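Local coordinates for sensor protein, Kinase (Polaromonas sp. JS666, PDB 3GRC) that probably acts as a phospho-accepting receiver domain of a bacterial two-component sensor kinase, with the CheY-like fold, at residues 84-90 with 104-110; 11-15 with 36-42; 80-84 with 124-128. All blocks are in the same frame, centred on the assembly; numbering follows the deposited sequence.

Contact 1 (84-90 with 104-110); sequences VVVSANA and VSTWLEK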
loop_
_atom_site.group_PDB
_atom_site.type_symbol
_atom_site.label_atom_id
_atom_site.label_comp_id
_atom_site.label_asym_id
_atom_site.label_seq_id
_atom_site.Cartn_x
_atom_site.Cartn_y
_atom_site.Cartn_z
ATOM N N VAL A 84 1.028 2.940 2.129
ATOM C CA VAL A 84 2.220 3.470 1.471
ATOM C C VAL A 84 2.015 3.290 -0.033
ATOM O O VAL A 84 1.774 2.178 -0.504
ATOM C CB VAL A 84 3.519 2.692 1.895
ATOM C CG1 VAL A 84 4.692 3.112 1.033
ATOM C CG2 VAL A 84 3.841 2.945 3.357
ATOM N N VAL A 85 2.097 4.380 -0.789
ATOM C CA VAL A 85 1.944 4.298 -2.235
ATOM C C VAL A 85 3.317 3.960 -2.820
ATOM O O VAL A 85 4.322 4.562 -2.436
ATOM C CB VAL A 85 1.468 5.649 -2.845
ATOM C CG1 VAL A 85 1.642 5.630 -4.352
ATOM C CG2 VAL A 85 0.026 5.898 -2.498
ATOM N N VAL A 86 3.354 2.983 -3.721
ATOM C CA VAL A 86 4.588 2.567 -4.385
ATOM C C VAL A 86 4.153 2.529 -5.833
ATOM O O VAL A 86 3.457 1.605 -6.262
ATOM C CB VAL A 86 5.050 1.154 -3.953
ATOM C CG1 VAL A 86 6.371 0.811 -4.646
ATOM C CG2 VAL A 86 5.198 1.084 -2.436
ATOM N N SER A 87 4.552 3.545 -6.584
ATOM C CA SER A 87 4.126 3.647 -7.959
ATOM C C SER A 87 5.084 4.483 -8.779
ATOM O O SER A 87 5.823 5.310 -8.242
ATOM C CB SER A 87 2.714 4.256 -7.986
ATOM O OG SER A 87 2.165 4.251 -9.276
ATOM N N ALA A 88 5.045 4.263 -10.089
ATOM C CA ALA A 88 5.897 4.960 -11.042
ATOM C C ALA A 88 5.659 6.470 -11.079
ATOM O O ALA A 88 6.595 7.267 -11.175
ATOM C CB ALA A 88 5.686 4.366 -12.429
ATOM N N ASN A 89 4.401 6.865 -11.011
ATOM C CA ASN A 89 4.068 8.278 -11.038
ATOM C C ASN A 89 3.644 8.699 -9.625
ATOM O O ASN A 89 2.650 9.409 -9.448
ATOM C CB ASN A 89 2.930 8.515 -12.036
ATOM C CG ASN A 89 3.148 7.782 -13.359
ATOM O OD1 ASN A 89 2.867 6.588 -13.478
ATOM N ND2 ASN A 89 3.661 8.493 -14.352
ATOM N N ALA A 90 4.411 8.260 -8.628
ATOM C CA ALA A 90 4.109 8.554 -7.231
ATOM C C ALA A 90 4.186 10.025 -6.878
ATOM O O ALA A 90 3.290 10.562 -6.229
ATOM C CB ALA A 90 5.034 7.770 -6.330
ATOM N N VAL A 104 -2.223 9.014 3.368
ATOM C CA VAL A 104 -1.209 8.134 2.813
ATOM C C VAL A 104 0.097 8.582 3.468
ATOM O O VAL A 104 0.526 9.735 3.343
ATOM C CB VAL A 104 -1.170 8.229 1.270
ATOM C CG1 VAL A 104 -1.505 9.631 0.845
ATOM C CG2 VAL A 104 0.201 7.784 0.734
ATOM N N SER A 105 0.698 7.661 4.212
ATOM C CA SER A 105 1.919 7.932 4.949
ATOM C C SER A 105 3.103 8.383 4.106
ATOM O O SER A 105 3.769 9.364 4.439
ATOM C CB SER A 105 2.306 6.701 5.767
ATOM O OG SER A 105 1.266 6.365 6.675
ATOM N N THR A 106 3.369 7.668 3.024
ATOM C CA THR A 106 4.491 7.996 2.159
ATOM C C THR A 106 4.204 7.602 0.724
ATOM O O THR A 106 3.558 6.592 0.471
ATOM C CB THR A 106 5.775 7.241 2.566
ATOM O OG1 THR A 106 5.844 7.106 3.991
ATOM C CG2 THR A 106 7.000 8.003 2.080
ATOM N N TRP A 107 4.707 8.408 -0.203
ATOM C CA TRP A 107 4.557 8.176 -1.630
ATOM C C TRP A 107 5.944 7.803 -2.152
ATOM O O TRP A 107 6.831 8.651 -2.230
ATOM C CB TRP A 107 4.052 9.444 -2.323
ATOM C CG TRP A 107 2.725 9.910 -1.805
ATOM C CD1 TRP A 107 2.463 10.430 -0.568
ATOM C CD2 TRP A 107 1.479 9.877 -2.490
ATOM N NE1 TRP A 107 1.131 10.740 -0.447
ATOM C CE2 TRP A 107 0.490 10.426 -1.649
ATOM C CE3 TRP A 107 1.079 9.480 -3.785
ATOM C CZ2 TRP A 107 -0.850 10.542 -1.987
ATOM C CZ3 TRP A 107 -0.265 9.592 -4.145
ATOM C CH2 TRP A 107 -1.207 10.143 -3.255
ATOM N N LEU A 108 6.125 6.533 -2.495
ATOM C CA LEU A 108 7.407 6.027 -2.983
ATOM C C LEU A 108 7.415 5.785 -4.484
ATOM O O LEU A 108 6.461 5.244 -5.040
ATOM C CB LEU A 108 7.770 4.711 -2.274
ATOM C CG LEU A 108 7.891 4.748 -0.752
ATOM C CD1 LEU A 108 8.405 3.409 -0.223
ATOM C CD2 LEU A 108 8.850 5.856 -0.370
ATOM N N GLU A 109 8.513 6.166 -5.126
ATOM C CA GLU A 109 8.666 5.977 -6.563
ATOM C C GLU A 109 9.328 4.640 -6.912
ATOM O O GLU A 109 9.798 3.913 -6.046
ATOM C CB GLU A 109 9.511 7.120 -7.153
ATOM C CG GLU A 109 8.837 8.491 -7.083
ATOM C CD GLU A 109 9.658 9.600 -7.721
ATOM O OE1 GLU A 109 10.795 9.845 -7.256
ATOM O OE2 GLU A 109 9.158 10.229 -8.683
ATOM N N LYS A 110 9.324 4.322 -8.197
ATOM C CA LYS A 110 9.965 3.127 -8.715
ATOM C C LYS A 110 11.034 3.715 -9.639
ATOM O O LYS A 110 10.792 4.722 -10.304
ATOM C CB LYS A 110 8.979 2.278 -9.521
ATOM C CG LYS A 110 7.910 1.543 -8.688
ATOM C CD LYS A 110 6.915 0.858 -9.596
ATOM C CE LYS A 110 5.754 0.222 -8.835
ATOM N NZ LYS A 110 4.702 -0.357 -9.748
HETATM O O HOH W 1 3.457 1.892 -10.847
#
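Val85 and Trp107 sit side by side on neighbouring parallel strands, and Val85 is bonded through its N and O to the residues before and after Trp107, Thr106 O (2.9 Å) and Leu108 N (2.7 Å). One step on, Ser87 N reaches Leu108 O at 3.0 Å. On the Trp107 side, Val85 CG2 lies over the face of the six-membered ring, 4.1 Å from its centroid, and also touches Val104 CG2. On the other side, Val84 CG1 meets Leu108 CD1 at 3.9 Å.

Lys110 runs beside the turn from Ser87 to Ala90. The bond to its CB points toward 84-90, CG and CD pass along the Ser87-Ala88 peptide, with CD 3.9 Å from Ala88 N, and CE comes to 3.7 Å from Val86 O. The extended chain brings NZ to a water (2.8 Å) that also accepts from Ala88 N, and to a salt bridge with Glu13. A leucine in its place would probably leave Glu13 without its cation and the water without one of its donors. Ser87 OG bonds to Asp57, consistent with the phosphorylation site of CheY-like receivers, where a hydroxyl residue and a lysine flank the aspartate.

Contact 2 (11-15 with 36-42); sequences ICEDD and VHSAAQA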
loop_
_atom_site.group_PDB
_atom_site.type_symbol
_atom_site.label_atom_id
_atom_site.label_comp_id
_atom_site.label_asym_id
_atom_site.label_seq_id
_atom_site.Cartn_x
_atom_site.Cartn_y
_atom_site.Cartn_z
ATOM N N ILE A 11 -0.249 -6.295 -0.443
ATOM C CA ILE A 11 0.350 -5.715 -1.634
ATOM C C ILE A 11 -0.644 -5.653 -2.790
ATOM O O ILE A 11 -1.084 -6.688 -3.285
ATOM C CB ILE A 11 1.543 -6.563 -2.123
ATOM C CG1 ILE A 11 2.574 -6.711 -1.012
ATOM C CG2 ILE A 11 2.144 -5.943 -3.379
ATOM C CD1 ILE A 11 3.668 -7.689 -1.353
ATOM N N CYS A 12 -0.992 -4.450 -3.223
ATOM C CA CYS A 12 -1.904 -4.287 -4.345
ATOM C C CYS A 12 -1.048 -3.730 -5.466
ATOM O O CYS A 12 -0.693 -2.539 -5.465
ATOM C CB CYS A 12 -3.029 -3.314 -3.996
ATOM S SG CYS A 12 -4.196 -2.958 -5.322
ATOM N N GLU A 13 -0.713 -4.598 -6.417
ATOM C CA GLU A 13 0.151 -4.223 -7.527
ATOM C C GLU A 13 -0.268 -4.908 -8.817
ATOM O O GLU A 13 -0.492 -6.116 -8.859
ATOM C CB GLU A 13 1.603 -4.583 -7.170
ATOM C CG GLU A 13 2.619 -4.582 -8.325
ATOM C CD GLU A 13 2.842 -3.217 -8.950
ATOM O OE1 GLU A 13 3.256 -2.288 -8.238
ATOM O OE2 GLU A 13 2.607 -3.078 -10.159
ATOM N N ASP A 14 -0.383 -4.114 -9.865
ATOM C CA ASP A 14 -0.770 -4.612 -11.170
ATOM C C ASP A 14 0.306 -5.464 -11.859
ATOM O O ASP A 14 -0.012 -6.418 -12.565
ATOM C CB ASP A 14 -1.139 -3.435 -12.078
ATOM C CG ASP A 14 -1.513 -3.877 -13.479
ATOM O OD1 ASP A 14 -2.530 -4.573 -13.637
ATOM O OD2 ASP A 14 -0.779 -3.541 -14.427
ATOM N N ASP A 15 1.574 -5.122 -11.651
ATOM C CA ASP A 15 2.684 -5.837 -12.286
ATOM C C ASP A 15 3.141 -7.059 -11.469
ATOM O O ASP A 15 3.638 -6.928 -10.349
ATOM C CB ASP A 15 3.853 -4.861 -12.488
ATOM C CG ASP A 15 4.962 -5.421 -13.387
ATOM O OD1 ASP A 15 5.377 -6.584 -13.199
ATOM O OD2 ASP A 15 5.434 -4.677 -14.275
ATOM N N VAL A 36 -2.136 -9.083 -4.397
ATOM C CA VAL A 36 -3.381 -8.969 -5.155
ATOM C C VAL A 36 -3.070 -8.003 -6.291
ATOM O O VAL A 36 -2.163 -7.185 -6.180
ATOM C CB VAL A 36 -4.597 -8.467 -4.306
ATOM C CG1 VAL A 36 -4.936 -9.527 -3.261
ATOM C CG2 VAL A 36 -4.306 -7.113 -3.643
ATOM N N HIS A 37 -3.819 -8.090 -7.383
ATOM C CA HIS A 37 -3.524 -7.253 -8.539
ATOM C C HIS A 37 -4.532 -6.190 -8.966
ATOM O O HIS A 37 -4.381 -5.603 -10.044
ATOM C CB HIS A 37 -3.202 -8.161 -9.728
ATOM C CG HIS A 37 -4.310 -9.090 -10.104
ATOM N ND1 HIS A 37 -5.418 -8.688 -10.825
ATOM C CD2 HIS A 37 -4.502 -10.408 -9.846
ATOM C CE1 HIS A 37 -6.233 -9.708 -10.992
ATOM N NE2 HIS A 37 -5.696 -10.769 -10.405
ATOM N N SER A 38 -5.543 -5.930 -8.140
ATOM C CA SER A 38 -6.539 -4.924 -8.493
ATOM C C SER A 38 -7.216 -4.335 -7.268
ATOM O O SER A 38 -7.169 -4.910 -6.176
ATOM C CB SER A 38 -7.610 -5.512 -9.417
ATOM O OG SER A 38 -8.553 -6.274 -8.673
ATOM N N ALA A 39 -7.853 -3.183 -7.468
ATOM C CA ALA A 39 -8.560 -2.490 -6.401
ATOM C C ALA A 39 -9.676 -3.355 -5.828
ATOM O O ALA A 39 -9.875 -3.401 -4.612
ATOM C CB ALA A 39 -9.127 -1.172 -6.920
ATOM N N ALA A 40 -10.390 -4.048 -6.711
ATOM C CA ALA A 40 -11.492 -4.909 -6.303
ATOM C C ALA A 40 -10.964 -6.002 -5.374
ATOM O O ALA A 40 -11.507 -6.220 -4.281
ATOM C CB ALA A 40 -12.153 -5.528 -7.535
ATOM N N GLN A 41 -9.902 -6.681 -5.811
ATOM C CA GLN A 41 -9.297 -7.732 -5.009
ATOM C C GLN A 41 -8.808 -7.186 -3.678
ATOM O O GLN A 41 -8.926 -7.849 -2.648
ATOM C CB GLN A 41 -8.119 -8.363 -5.732
ATOM C CG GLN A 41 -8.482 -9.255 -6.876
ATOM C CD GLN A 41 -7.331 -10.165 -7.231
ATOM O OE1 GLN A 41 -6.173 -9.744 -7.206
ATOM N NE2 GLN A 41 -7.638 -11.420 -7.565
ATOM N N ALA A 42 -8.261 -5.976 -3.700
ATOM C CA ALA A 42 -7.769 -5.377 -2.474
ATOM C C ALA A 42 -8.928 -5.128 -1.500
ATOM O O ALA A 42 -8.824 -5.431 -0.313
ATOM C CB ALA A 42 -7.032 -4.082 -2.784
#
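At the edge of the parallel receiver sheet, Cys12 pairs with Val36 just where both strands run out into the loops at the acidic end of the fold. Val36 N donates to Ile11 O at 2.8 Å, and Glu13 N returns a bond to Val36 O, 3.0 Å long. One residue further, His37 CA approaches Glu13 O at 3.3 Å in a CA-H...O contact, so the two segments stay side by side one residue past the paired strands.

The side chains of Cys12 and Val36 share one face of the sheet, where Cys12 CB and Val36 CG2 touch at 4.0 Å. With SG anti to its backbone N (chi1 177°), Cys12 places the sulfur against the first turn of helix 39-48, 3.7 Å from Ser38 O and 4.0 Å from Ala42 CB. Leu68 of helix 65-73 packs against both Cys12 and Ala42.

The start of helix 39-48 is tied down twice. Ser38 OG is the N-cap, accepting from Gln41 N at 3.2 Å, while Gln41 turns its OE1 back over one face of the His37 ring to accept from the backbone N of His37 (His37 N to Gln41 OE1, 2.9 Å). On the 11-15 side, Asp15 N binds Glu13 OE2 through the anti lone pair. Glu13 and Asp14 probably correspond to the acidic pair that, in CheY-like receivers, usually helps bind magnesium beside the phospho-accepting aspartate, probably Asp57 here.

Contact 3 (80-84 with 124-128); sequences DLAIV and AIDNM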
loop_
_atom_site.group_PDB
_atom_site.type_symbol
_atom_site.label_atom_id
_atom_site.label_comp_id
_atom_site.label_asym_id
_atom_site.label_seq_id
_atom_site.Cartn_x
_atom_site.Cartn_y
_atom_site.Cartn_z
ATOM N N ASP A 80 -8.075 3.476 9.580
ATOM C CA ASP A 80 -6.796 3.605 10.267
ATOM C C ASP A 80 -5.717 2.641 9.773
ATOM O O ASP A 80 -4.702 2.431 10.437
ATOM C CB ASP A 80 -7.005 3.445 11.772
ATOM C CG ASP A 80 -7.906 4.526 12.348
ATOM O OD1 ASP A 80 -7.609 5.723 12.128
ATOM O OD2 ASP A 80 -8.910 4.184 13.013
ATOM N N LEU A 81 -5.939 2.065 8.599
ATOM C CA LEU A 81 -4.977 1.144 7.999
ATOM C C LEU A 81 -3.823 1.950 7.390
ATOM O O LEU A 81 -4.045 2.819 6.543
ATOM C CB LEU A 81 -5.670 0.316 6.912
ATOM C CG LEU A 81 -4.796 -0.609 6.069
ATOM C CD1 LEU A 81 -4.230 -1.730 6.935
ATOM C CD2 LEU A 81 -5.624 -1.165 4.925
ATOM N N ALA A 82 -2.594 1.682 7.821
ATOM C CA ALA A 82 -1.455 2.424 7.274
ATOM C C ALA A 82 -1.320 2.094 5.781
ATOM O O ALA A 82 -1.457 0.945 5.387
ATOM C CB ALA A 82 -0.173 2.072 8.031
ATOM N N ILE A 83 -1.090 3.118 4.962
ATOM C CA ILE A 83 -0.960 2.942 3.528
ATOM C C ILE A 83 0.278 3.651 2.967
ATOM O O ILE A 83 0.541 4.808 3.291
ATOM C CB ILE A 83 -2.187 3.496 2.787
ATOM C CG1 ILE A 83 -3.443 2.745 3.209
ATOM C CG2 ILE A 83 -1.962 3.400 1.276
ATOM C CD1 ILE A 83 -4.665 3.090 2.385
ATOM N N VAL A 84 1.028 2.940 2.129
ATOM C CA VAL A 84 2.220 3.470 1.471
ATOM C C VAL A 84 2.015 3.290 -0.033
ATOM O O VAL A 84 1.774 2.178 -0.504
ATOM C CB VAL A 84 3.519 2.692 1.895
ATOM C CG1 VAL A 84 4.692 3.112 1.033
ATOM C CG2 VAL A 84 3.841 2.945 3.357
ATOM N N ALA A 124 4.877 4.298 9.118
ATOM C CA ALA A 124 3.440 4.372 8.850
ATOM C C ALA A 124 2.593 3.573 9.833
ATOM O O ALA A 124 1.568 4.056 10.321
ATOM C CB ALA A 124 3.153 3.920 7.431
ATOM N N ILE A 125 3.015 2.347 10.115
ATOM C CA ILE A 125 2.296 1.486 11.041
ATOM C C ILE A 125 2.276 2.077 12.453
ATOM O O ILE A 125 1.219 2.151 13.086
ATOM C CB ILE A 125 2.925 0.083 11.079
ATOM C CG1 ILE A 125 2.780 -0.581 9.699
ATOM C CG2 ILE A 125 2.274 -0.755 12.186
ATOM C CD1 ILE A 125 3.421 -1.961 9.591
ATOM N N ASP A 126 3.437 2.514 12.937
ATOM C CA ASP A 126 3.528 3.089 14.278
ATOM C C ASP A 126 2.809 4.432 14.420
ATOM O O ASP A 126 2.257 4.731 15.480
ATOM C CB ASP A 126 4.997 3.216 14.706
ATOM C CG ASP A 126 5.709 1.864 14.757
ATOM O OD1 ASP A 126 5.056 0.843 15.094
ATOM O OD2 ASP A 126 6.926 1.828 14.472
ATOM N N ASN A 127 2.792 5.239 13.362
ATOM C CA ASN A 127 2.103 6.515 13.441
ATOM C C ASN A 127 0.616 6.311 13.430
ATOM O O ASN A 127 -0.094 6.990 14.142
ATOM C CB ASN A 127 2.497 7.455 12.303
ATOM C CG ASN A 127 1.613 8.699 12.247
ATOM O OD1 ASN A 127 1.807 9.662 13.003
ATOM N ND2 ASN A 127 0.610 8.667 11.371
HETATM N N MSE A 128 0.134 5.369 12.633
HETATM C CA MSE A 128 -1.307 5.125 12.601
HETATM C C MSE A 128 -1.822 4.486 13.873
HETATM O O MSE A 128 -2.982 4.658 14.230
HETATM C CB MSE A 128 -1.670 4.254 11.417
HETATM C CG MSE A 128 -2.988 4.586 10.752
HETATM SE SE MSE A 128 -2.764 6.130 9.606
HETATM C CE MSE A 128 -0.817 5.995 9.411
#
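Ala82 lies at the middle of the packing, its methyl group set against the last turn of the C-terminal helix. Among the apolar contacts, Ala82 CB touches Ala124 CB at 3.9 Å and Ile125 CG1 at 4.3 Å. The selenomethionine Met128 approaches the same methyl from further along the helix: as modelled, its CE lies 4.2 Å from Ala82 CB, though the placement of this side chain is uncertain. Deeper along the strand, Val84 CG2 reaches Ala124 CB at 4.2 Å.

This is the sheet-helix packing of the alternating alpha/beta receiver fold: the 124-128 turn of helix 114-128 runs at 148° to strand 82-84, with a closest axis approach of 7.8 Å. Ala82 and Ala124, both small, probably let strand and helix come close, and Ile125 carries the packing on to Ala53 of the neighbouring strand and to Phe31.

Polar groups look elsewhere for partners. Ala124 O, 3.5 Å from Ala82 CB, accepts from Met128 N within the helix (3.0 Å), Ala82 bonds through its backbone to Met54, and Leu81 O is taken by Arg73 of helix 65-73. The approach of Met128 CG to Asp80 O is too short to be trusted.

Overall arrangement
All three contacts rest on the same five-stranded parallel sheet, ordered 32-36, 8-12, 53-56, 82-86, 106-108. Contact 2 pairs the first two strands and closes before the others open; contact 1 pairs the last two and is nested inside the longer loop closed by contact 3, sharing Val84 with it. Contacts 1 and 3 meet at Ser105, about 14 Å apart between centres. Contacts 2 and 3 do not touch and lie on opposite sides of the chain's centre. Contacts 1 and 2, their centres about 15 Å apart, are linked at the C-terminal ends of the strands by Lys110 and Glu13, beside the probable phosphorylation site, whereas contact 3 packs the last helix away from it.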